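Local coordinates for protein esterase (Pelagibacterium halotolerans, PDB 5DWD) that probably hydrolyses carboxylic ester bonds as a carboxylesterase of the alpha/beta hydrolase superfamily, at residues B[51-56]-B[75-80]. Sequence-based numbering, arbitrary orientation.
Sequences GSDGRD and APNAPH
The amide of N77 reaches across to the first turn of helix 54-65 and accepts a hydrogen bond from the backbone of G54, with OD1 2.8 Å from G54 N. The bond is nearly straight at the hydrogen (163°), and the donor sits 19° off the plane of the carbonyl. N77 carries CG anti to its carbonyl carbon (chi1 -62°), which swings the amide toward the helix start and brings OD1 alongside D53 CB as well. A water bridges the same oxygen, 2.6 Å from N77 OD1, to the amide of R55, so OD1 serves two successive N-H groups of the turn, one directly and one through solvent. The other end of the amide is fixed by a hydrogen bond from ND2 to S29 OG, which holds the group against rotation. An alanine here would remove the amide and is likely to leave G54 N and S29 OG without this partner and the water poorly anchored.

D53 is the N-cap of the helix; its OD1 turns back to accept from D56 N at 2.9 Å. The A75 methyl rests against the G54 carbonyl oxygen, CB lying 3.3 Å from G54 O, and the backbones also meet where G54 CA makes a CH...O contact with A75 O. G54, with no side chain, lets A75 O approach its CA; the contact buries this oxygen with no conventional hydrogen-bond partner.

The contact thus ties the loop following strand 71-74 to the start of the helix that follows strand 42-47 in this alpha/beta hydrolase fold. N-H groups at a helix start lack acceptors from a preceding turn: here the D53 carboxylate serves D56 N, which is also weakly bonded to D53 O, while the N77 amide oxygen supplies the acceptor for G54 N.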
ATOM      1  N   GLY B  51      21.414 -19.356 -11.577  1.00 15.40           N
ATOM      2  CA  GLY B  51      22.777 -19.569 -11.942  1.00 13.95           C
ATOM      3  C   GLY B  51      23.743 -18.441 -11.625  1.00 15.75           C
ATOM      4  O   GLY B  51      24.929 -18.582 -11.931  1.00 16.98           O
ATOM      5  N   SER B  52      23.220 -17.429 -10.911  1.00 13.26           N
ATOM      6  CA  SER B  52      23.997 -16.261 -10.490  1.00 14.30           C
ATOM      7  C   SER B  52      24.286 -16.392  -9.014  1.00 17.63           C
ATOM      8  O   SER B  52      24.253 -17.510  -8.501  1.00 17.08           O
ATOM      9  CB  SER B  52      23.239 -15.017 -10.914  1.00 15.51           C
ATOM     10  OG  SER B  52      23.862 -13.821 -10.519  1.00 15.70           O
ATOM     11  N   ASP B  53      24.616 -15.275  -8.377  1.00 14.07           N
ATOM     12  CA  ASP B  53      24.970 -15.276  -6.972  1.00 15.09           C
ATOM     13  C   ASP B  53      24.876 -13.868  -6.422  1.00 14.68           C
ATOM     14  O   ASP B  53      24.668 -12.910  -7.156  1.00 15.54           O
ATOM     15  CB  ASP B  53      26.348 -15.893  -6.719  1.00 16.05           C
ATOM     16  CG  ASP B  53      27.496 -15.115  -7.216  1.00 20.44           C
ATOM     17  OD1 ASP B  53      27.462 -13.996  -7.694  1.00 20.12           O
ATOM     18  OD2 ASP B  53      28.630 -15.696  -7.228  1.00 25.50           O
ATOM     19  N   GLY B  54      24.992 -13.752  -5.109  1.00 15.06           N
ATOM     20  CA  GLY B  54      24.931 -12.442  -4.529  1.00 15.61           C
ATOM     21  C   GLY B  54      26.048 -11.488  -4.917  1.00 15.45           C
ATOM     22  O   GLY B  54      25.785 -10.284  -5.021  1.00 17.86           O
ATOM     23  N   ARG B  55      27.269 -11.991  -5.120  1.00 16.02           N
ATOM     24  CA  ARG B  55      28.359 -11.245  -5.560  1.00 18.53           C
ATOM     25  C   ARG B  55      28.084 -10.517  -6.867  1.00 19.42           C
ATOM     26  O   ARG B  55      28.490  -9.367  -7.101  1.00 20.61           O
ATOM     27  CB  ARG B  55      29.585 -12.149  -5.625  1.00 21.88           C
ATOM     28  CG  ARG B  55      30.822 -11.532  -6.201  1.00 30.55           C
ATOM     29  CD  ARG B  55      31.907 -12.602  -6.342  1.00 37.24           C
ATOM     30  NE  ARG B  55      33.019 -12.122  -7.147  1.00 51.88           N
ATOM     31  CZ  ARG B  55      33.979 -11.283  -6.745  1.00 67.02           C
ATOM     32  NH1 ARG B  55      34.010 -10.776  -5.502  1.00 71.19           N
ATOM     33  NH2 ARG B  55      34.934 -10.936  -7.613  1.00 76.17           N
ATOM     34  N   ASP B  56      27.311 -11.149  -7.723  1.00 17.37           N
ATOM     35  CA  ASP B  56      26.920 -10.492  -8.935  1.00 17.27           C
ATOM     36  C   ASP B  56      26.012  -9.268  -8.676  1.00 19.18           C
ATOM     37  O   ASP B  56      26.172  -8.237  -9.300  1.00 25.37           O
ATOM     38  CB  ASP B  56      26.111 -11.452  -9.859  1.00 17.95           C
ATOM     39  CG  ASP B  56      26.964 -12.480 -10.591  1.00 17.33           C
ATOM     40  OD1 ASP B  56      28.205 -12.331 -10.756  1.00 18.66           O
ATOM     41  OD2 ASP B  56      26.340 -13.466 -11.077  1.00 17.46           O
ATOM     42  N   ALA B  75      22.843  -8.843  -0.554  1.00 15.60           N
ATOM     43  CA  ALA B  75      22.543  -9.739  -1.720  1.00 15.59           C
ATOM     44  C   ALA B  75      22.793 -11.201  -1.316  1.00 15.50           C
ATOM     45  O   ALA B  75      23.913 -11.684  -1.481  1.00 17.77           O
ATOM     46  CB  ALA B  75      23.453  -9.394  -2.862  1.00 15.77           C
ATOM     47  N   PRO B  76      21.760 -11.892  -0.804  1.00 16.51           N
ATOM     48  CA  PRO B  76      21.968 -13.283  -0.383  1.00 18.51           C
ATOM     49  C   PRO B  76      22.164 -14.224  -1.513  1.00 21.23           C
ATOM     50  O   PRO B  76      21.564 -14.055  -2.602  1.00 18.70           O
ATOM     51  CB  PRO B  76      20.706 -13.626   0.354  1.00 20.17           C
ATOM     52  CG  PRO B  76      19.699 -12.651  -0.171  1.00 18.03           C
ATOM     53  CD  PRO B  76      20.418 -11.417  -0.509  1.00 17.57           C
ATOM     54  N   ASN B  77      23.036 -15.193  -1.276  1.00 18.78           N
ATOM     55  CA  ASN B  77      23.070 -16.334  -2.187  1.00 19.00           C
ATOM     56  C   ASN B  77      21.800 -17.171  -1.977  1.00 18.64           C
ATOM     57  O   ASN B  77      21.411 -17.423  -0.843  1.00 18.86           O
ATOM     58  CB  ASN B  77      24.285 -17.192  -1.961  1.00 18.86           C
ATOM     59  CG  ASN B  77      25.561 -16.473  -2.208  1.00 20.14           C
ATOM     60  OD1 ASN B  77      25.735 -15.751  -3.233  1.00 19.63           O
ATOM     61  ND2 ASN B  77      26.548 -16.719  -1.324  1.00 22.96           N
ATOM     62  N   ALA B  78      21.168 -17.646  -3.068  1.00 17.16           N
ATOM     63  CA  ALA B  78      20.044 -18.514  -2.978  1.00 17.79           C
ATOM     64  C   ALA B  78      20.493 -19.836  -2.305  1.00 20.73           C
ATOM     65  O   ALA B  78      21.675 -20.147  -2.288  1.00 19.57           O
ATOM     66  CB  ALA B  78      19.495 -18.753  -4.375  1.00 18.40           C
ATOM     67  N   PRO B  79      19.516 -20.592  -1.796  1.00 23.87           N
ATOM     68  CA  PRO B  79      19.835 -21.632  -0.895  1.00 28.27           C
ATOM     69  C   PRO B  79      20.392 -22.924  -1.491  1.00 27.53           C
ATOM     70  O   PRO B  79      20.835 -23.790  -0.763  1.00 29.84           O
ATOM     71  CB  PRO B  79      18.486 -21.898  -0.209  1.00 25.22           C
ATOM     72  CG  PRO B  79      17.443 -21.381  -1.130  1.00 31.12           C
ATOM     73  CD  PRO B  79      18.095 -20.210  -1.746  1.00 25.48           C
ATOM     74  N   HIS B  80      20.345 -23.080  -2.787  1.00 23.50           N
ATOM     75  CA  HIS B  80      20.771 -24.315  -3.417  1.00 23.26           C
ATOM     76  C   HIS B  80      21.779 -24.038  -4.512  1.00 21.66           C
ATOM     77  O   HIS B  80      21.662 -23.049  -5.255  1.00 19.88           O
ATOM     78  CB  HIS B  80      19.554 -24.881  -4.099  1.00 24.72           C
ATOM     79  CG  HIS B  80      18.351 -25.005  -3.218  1.00 32.30           C
ATOM     80  ND1 HIS B  80      18.257 -25.945  -2.212  1.00 34.48           N
ATOM     81  CD2 HIS B  80      17.189 -24.301  -3.190  1.00 36.03           C
ATOM     82  CE1 HIS B  80      17.090 -25.816  -1.596  1.00 35.81           C
ATOM     83  NE2 HIS B  80      16.421 -24.835  -2.178  1.00 40.45           N
TER
HETATM   84  O   HOH W   1      28.037 -14.624  -3.848  1.00 25.21           O